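Local coordinates for 2-hydroxyhepta-2,4-diene-1, 7-dioateisomerase (PDB 3R6O), which is probably a magnesium-dependent isomerase of the fumarylacetoacetate hydrolase family, working on 2-hydroxyhepta-2,4-diene-1,7-dioate, at residues H153-E158 / I190-V195; A145-R150 / Y216-P221. One frame throughout, in Å; residues are numbered along the deposited sequence.

Contact 1 of 2, residues H153-E158 / I190-V195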
loop_
_atom_site.group_PDB
_atom_site.type_symbol
_atom_site.label_atom_id
_atom_site.label_comp_id
_atom_site.label_asym_id
_atom_site.label_seq_id
_atom_site.Cartn_x
_atom_site.Cartn_y
_atom_site.Cartn_z
ATOM N N HIS A 153 -5.347 -1.501 23.528
ATOM C CA HIS A 153 -5.260 -0.760 24.779
ATOM C C HIS A 153 -3.894 -0.047 24.864
ATOM O O HIS A 153 -3.441 0.327 25.939
ATOM C CB HIS A 153 -5.393 -1.751 25.939
ATOM C CG HIS A 153 -6.770 -2.325 26.101
ATOM N ND1 HIS A 153 -7.290 -3.273 25.245
ATOM C CD2 HIS A 153 -7.705 -2.133 27.062
ATOM C CE1 HIS A 153 -8.505 -3.610 25.646
ATOM N NE2 HIS A 153 -8.776 -2.941 26.754
ATOM N N ALA A 154 -3.250 0.164 23.715
ATOM C CA ALA A 154 -1.930 0.799 23.700
ATOM C C ALA A 154 -1.749 1.564 22.415
ATOM O O ALA A 154 -0.868 1.251 21.631
ATOM C CB ALA A 154 -0.827 -0.248 23.866
ATOM N N LEU A 155 -2.595 2.574 22.212
ATOM C CA LEU A 155 -2.564 3.394 21.016
ATOM C C LEU A 155 -1.596 4.554 21.159
ATOM O O LEU A 155 -1.741 5.402 22.066
ATOM C CB LEU A 155 -3.964 3.943 20.686
ATOM C CG LEU A 155 -4.112 4.552 19.283
ATOM C CD1 LEU A 155 -3.947 3.480 18.237
ATOM C CD2 LEU A 155 -5.462 5.281 19.153
ATOM N N ASP A 156 -0.597 4.582 20.273
ATOM C CA ASP A 156 0.433 5.603 20.327
ATOM C C ASP A 156 0.328 6.626 19.176
ATOM O O ASP A 156 -0.198 6.332 18.103
ATOM C CB ASP A 156 1.816 4.952 20.333
ATOM C CG ASP A 156 2.783 5.649 21.256
ATOM O OD1 ASP A 156 2.473 6.763 21.711
ATOM O OD2 ASP A 156 3.871 5.065 21.534
ATOM N N TYR A 157 0.898 7.794 19.432
ATOM C CA TYR A 157 1.033 8.924 18.511
ATOM C C TYR A 157 2.495 9.074 18.067
ATOM O O TYR A 157 3.429 8.739 18.808
ATOM C CB TYR A 157 0.549 10.224 19.205
ATOM C CG TYR A 157 1.259 10.419 20.531
ATOM C CD1 TYR A 157 2.483 11.083 20.594
ATOM C CD2 TYR A 157 0.763 9.836 21.699
ATOM C CE1 TYR A 157 3.185 11.207 21.825
ATOM C CE2 TYR A 157 1.445 9.946 22.935
ATOM C CZ TYR A 157 2.671 10.623 22.986
ATOM O OH TYR A 157 3.351 10.760 24.205
ATOM N N GLU A 158 2.679 9.566 16.840
ATOM C CA GLU A 158 3.996 9.792 16.275
ATOM C C GLU A 158 3.903 10.917 15.254
ATOM O O GLU A 158 3.545 10.645 14.112
ATOM C CB GLU A 158 4.467 8.562 15.549
ATOM C CG GLU A 158 4.507 7.310 16.370
ATOM C CD GLU A 158 5.107 6.146 15.609
ATOM O OE1 GLU A 158 4.673 5.858 14.512
ATOM O OE2 GLU A 158 6.041 5.500 16.116
ATOM N N ILE A 190 0.070 6.926 13.601
ATOM C CA ILE A 190 -0.645 6.311 14.722
ATOM C C ILE A 190 -0.441 4.808 14.653
ATOM O O ILE A 190 -0.643 4.196 13.590
ATOM C CB ILE A 190 -2.185 6.538 14.663
ATOM C CG1 ILE A 190 -2.566 8.037 14.621
ATOM C CG2 ILE A 190 -2.932 5.742 15.843
ATOM C CD1 ILE A 190 -2.307 8.859 15.878
ATOM N N THR A 191 -0.155 4.220 15.804
ATOM C CA THR A 191 0.268 2.824 15.909
ATOM C C THR A 191 -0.328 2.201 17.184
ATOM O O THR A 191 -0.266 2.793 18.255
ATOM C CB THR A 191 1.800 2.725 15.968
ATOM O OG1 THR A 191 2.352 3.325 14.795
ATOM C CG2 THR A 191 2.251 1.241 16.022
ATOM N N ALA A 192 -0.943 1.037 17.037
ATOM C CA ALA A 192 -1.510 0.280 18.124
ATOM C C ALA A 192 -0.412 -0.707 18.491
ATOM O O ALA A 192 -0.232 -1.709 17.809
ATOM C CB ALA A 192 -2.775 -0.451 17.663
ATOM N N ARG A 193 0.340 -0.405 19.547
ATOM C CA ARG A 193 1.612 -1.094 19.779
ATOM C C ARG A 193 1.416 -2.528 20.250
ATOM O O ARG A 193 2.285 -3.388 20.012
ATOM C CB ARG A 193 2.476 -0.316 20.779
ATOM C CG ARG A 193 2.866 1.002 20.231
ATOM C CD ARG A 193 4.297 1.380 20.489
ATOM N NE ARG A 193 4.502 2.781 20.142
ATOM C CZ ARG A 193 4.865 3.253 18.948
ATOM N NH1 ARG A 193 5.102 2.436 17.923
ATOM N NH2 ARG A 193 5.033 4.566 18.787
ATOM N N ASP A 194 0.293 -2.771 20.925
ATOM C CA ASP A 194 -0.063 -4.109 21.411
ATOM C C ASP A 194 -0.522 -5.007 20.268
ATOM O O ASP A 194 -0.228 -6.187 20.256
ATOM C CB ASP A 194 -1.093 -4.058 22.532
ATOM C CG ASP A 194 -2.360 -3.225 22.212
ATOM O OD1 ASP A 194 -2.427 -2.392 21.282
ATOM O OD2 ASP A 194 -3.297 -3.365 23.023
ATOM N N VAL A 195 -1.199 -4.432 19.280
ATOM C CA VAL A 195 -1.528 -5.157 18.063
ATOM C C VAL A 195 -0.276 -5.449 17.212
ATOM O O VAL A 195 -0.163 -6.485 16.584
ATOM C CB VAL A 195 -2.532 -4.344 17.234
ATOM C CG1 VAL A 195 -2.703 -4.989 15.882
ATOM C CG2 VAL A 195 -3.886 -4.214 18.015
HETATM O O HOH W 1 6.598 2.224 15.213
#
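Arg193 reaches back along the strand pair toward two acids of 153-158. Its CB and CG pass Ala154 O, which already accepts Arg193 N at 2.9 Å. A bend at chi2 (-138°) turns the chain so that CD runs past Asp156 and the guanidinium arrives edge-on. There NE and NH2 both grip Asp156 OD2, at 2.7 and 3.0 Å. OD2 receives NE on its anti lone pair, while NH2 comes from above the carboxylate plane, the two flat groups standing 80° apart; Phe290 N is a further donor to OD2. NH2 also bonds Glu158 OE2 at 3.0 Å, almost straight, and a water lies 3.1 Å from NH1. Arginine suits this place because its planar array of N-H groups can serve two carboxylates. Glu158 belongs to the magnesium site, beside Glu160 and Asp189 that hold the ion here, so Arg193 probably helps position Glu158.

At the other end Asp194 OD2 accepts His153 N, and its OD1 bonds Ser152 OG. On the face opposite Asp156 and Thr191, Leu155 CD1 presses tightly on Ile190 CG2. Asp156 and Thr191 form an antiparallel hydrogen-bonded pair, joining strand 155-165 to strand 181-192 where the latter enters helix 193-196; Leu155 faces strand 146-148.

Contact 2 of 2, residues A145-R150 / Y216-P221; sequences AVIAPR and YPTFCP
Thr218 OG1 is held from two sides: it accepts Ile147 N at 2.9 Å and donates to Pro217 O at 2.6 Å, in the carbonyl plane and on a lone pair. OG1 lies between the backbone N and the carbonyl carbon (chi1 81°), where it can meet both, while CG2 lies near Ala145 O and Ile147 CG1. A hydroxyl suits this place because it accepts an N-H and donates its own O-H at once. The backbone beneath it is a type II turn from Tyr216 to Phe219, closed by Phe219 N to Tyr216 O; Pro217, with its fixed phi, fits the second position, and Thr218 takes the positive phi of the third. A water bonded to Ile147 O and Pro217 O, at 2.7 and 2.8 Å, adds a second polar link.

Pro149 supplies the apolar half. Its CG sits over the Tyr216 ring, 3.6 Å from the centroid, in a CH-pi contact, and its CD meets the edge of the Phe219 ring at CZ, 3.7 Å away. The compact, conformationally restricted pyrrolidine suits a place against two aromatic rings, one met by its face, the other at its edge. Val146 CG2 touches Pro221 CG. Pro217 and Tyr216 pack against Tyr170 and Thr271 of the second subunit. Strand 146-148 pairs in parallel with strand 312-320, with backbone bonds to His319, and Val146 and Phe219 both lean on Ile190 of strand 181-192.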
loop_
_atom_site.group_PDB
_atom_site.type_symbol
_atom_site.label_atom_id
_atom_site.label_comp_id
_atom_site.label_asym_id
_atom_site.label_seq_id
_atom_site.Cartn_x
_atom_site.Cartn_y
_atom_site.Cartn_z
ATOM N N ALA A 145 -11.186 12.626 14.019
ATOM C CA ALA A 145 -10.911 11.824 15.177
ATOM C C ALA A 145 -9.995 10.661 14.832
ATOM O O ALA A 145 -10.085 10.076 13.741
ATOM C CB ALA A 145 -12.171 11.302 15.801
ATOM N N VAL A 146 -9.114 10.353 15.767
ATOM C CA VAL A 146 -8.425 9.056 15.809
ATOM C C VAL A 146 -9.269 8.109 16.633
ATOM O O VAL A 146 -9.687 8.445 17.740
ATOM C CB VAL A 146 -7.045 9.188 16.476
ATOM C CG1 VAL A 146 -6.410 7.775 16.719
ATOM C CG2 VAL A 146 -6.158 10.056 15.571
ATOM N N ILE A 147 -9.516 6.922 16.089
ATOM C CA ILE A 147 -10.457 6.001 16.672
ATOM C C ILE A 147 -9.650 4.812 17.086
ATOM O O ILE A 147 -9.096 4.121 16.241
ATOM C CB ILE A 147 -11.512 5.546 15.664
ATOM C CG1 ILE A 147 -12.367 6.748 15.147
ATOM C CG2 ILE A 147 -12.372 4.459 16.262
ATOM C CD1 ILE A 147 -13.192 7.411 16.189
ATOM N N ALA A 148 -9.568 4.596 18.394
ATOM C CA ALA A 148 -8.824 3.460 18.926
ATOM C C ALA A 148 -9.681 2.212 18.842
ATOM O O ALA A 148 -10.760 2.151 19.469
ATOM C CB ALA A 148 -8.421 3.722 20.349
ATOM N N PRO A 149 -9.205 1.197 18.104
ATOM C CA PRO A 149 -10.045 0.049 17.896
ATOM C C PRO A 149 -10.288 -0.709 19.188
ATOM O O PRO A 149 -9.498 -0.590 20.127
ATOM C CB PRO A 149 -9.243 -0.798 16.909
ATOM C CG PRO A 149 -7.827 -0.390 17.112
ATOM C CD PRO A 149 -7.848 1.008 17.553
ATOM N N ARG A 150 -11.394 -1.461 19.210
ATOM C CA ARG A 150 -11.741 -2.407 20.262
ATOM C C ARG A 150 -10.572 -3.300 20.657
ATOM O O ARG A 150 -10.422 -3.627 21.811
ATOM C CB ARG A 150 -12.897 -3.344 19.814
ATOM C CG ARG A 150 -13.880 -2.710 18.885
ATOM C CD ARG A 150 -15.241 -3.390 18.908
ATOM N NE ARG A 150 -15.164 -4.608 18.114
ATOM C CZ ARG A 150 -15.172 -4.649 16.781
ATOM N NH1 ARG A 150 -15.278 -3.533 16.058
ATOM N NH2 ARG A 150 -15.073 -5.822 16.162
ATOM N N TYR A 216 -5.138 0.651 10.633
ATOM C CA TYR A 216 -6.585 0.846 10.856
ATOM C C TYR A 216 -7.055 2.187 10.255
ATOM O O TYR A 216 -6.251 3.122 10.220
ATOM C CB TYR A 216 -6.852 0.913 12.328
ATOM C CG TYR A 216 -6.851 -0.408 13.086
ATOM C CD1 TYR A 216 -8.043 -1.071 13.328
ATOM C CD2 TYR A 216 -5.681 -0.961 13.580
ATOM C CE1 TYR A 216 -8.087 -2.220 14.077
ATOM C CE2 TYR A 216 -5.725 -2.162 14.354
ATOM C CZ TYR A 216 -6.931 -2.757 14.572
ATOM O OH TYR A 216 -7.059 -3.911 15.301
ATOM N N PRO A 217 -8.357 2.326 9.931
ATOM C CA PRO A 217 -8.865 3.660 9.603
ATOM C C PRO A 217 -8.551 4.679 10.693
ATOM O O PRO A 217 -8.616 4.351 11.871
ATOM C CB PRO A 217 -10.373 3.452 9.524
ATOM C CG PRO A 217 -10.530 1.978 9.144
ATOM C CD PRO A 217 -9.456 1.339 9.986
ATOM N N THR A 218 -8.248 5.896 10.270
ATOM C CA THR A 218 -7.895 7.041 11.122
ATOM C C THR A 218 -6.446 7.045 11.605
ATOM O O THR A 218 -6.034 8.027 12.247
ATOM C CB THR A 218 -8.840 7.283 12.323
ATOM O OG1 THR A 218 -8.544 6.410 13.428
ATOM C CG2 THR A 218 -10.300 7.159 11.950
ATOM N N PHE A 219 -5.687 5.970 11.323
ATOM C CA PHE A 219 -4.301 5.865 11.796
ATOM C C PHE A 219 -3.249 6.681 11.002
ATOM O O PHE A 219 -2.072 6.694 11.376
ATOM C CB PHE A 219 -3.860 4.393 11.891
ATOM C CG PHE A 219 -4.339 3.669 13.118
ATOM C CD1 PHE A 219 -5.484 4.047 13.794
ATOM C CD2 PHE A 219 -3.629 2.573 13.585
ATOM C CE1 PHE A 219 -5.895 3.357 14.936
ATOM C CE2 PHE A 219 -4.043 1.871 14.708
ATOM C CZ PHE A 219 -5.174 2.252 15.371
ATOM N N CYS A 220 -3.644 7.370 9.938
ATOM C CA CYS A 220 -2.712 8.275 9.225
ATOM C C CYS A 220 -3.305 9.659 8.974
ATOM O O CYS A 220 -3.550 10.059 7.819
ATOM C CB CYS A 220 -2.211 7.668 7.917
ATOM S SG CYS A 220 -0.681 8.467 7.307
ATOM N N PRO A 221 -3.572 10.407 10.050
ATOM C CA PRO A 221 -3.912 11.807 9.902
ATOM C C PRO A 221 -2.879 12.572 9.065
ATOM O O PRO A 221 -1.686 12.349 9.205
ATOM C CB PRO A 221 -3.934 12.326 11.343
ATOM C CG PRO A 221 -4.129 11.140 12.189
ATOM C CD PRO A 221 -3.493 10.017 11.458
HETATM O O HOH W 2 -9.718 2.791 13.979
#

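In the fold
Contact 1 is mostly buried and lies inside the large sheet, whereas contact 2 is partly buried and brings strand 146-148, outermost within this chain in a separate five-stranded sheet, against a turn. Their chemistry follows: beta pairing and a salt-bridge network beside the magnesium site in contact 1, a threonine hydroxyl, a water and proline-aromatic packing in contact 2, near the subunit interface. They meet through Leu155, whose CD1 packs on Phe219 CZ (3.4 Å) and whose CD2 packs on Ala148 and Val146, and probably through a hydrogen bond from Ile190 N to Phe219 O. Thus the apolar face of the strand pair in contact 1 is also a wall of contact 2.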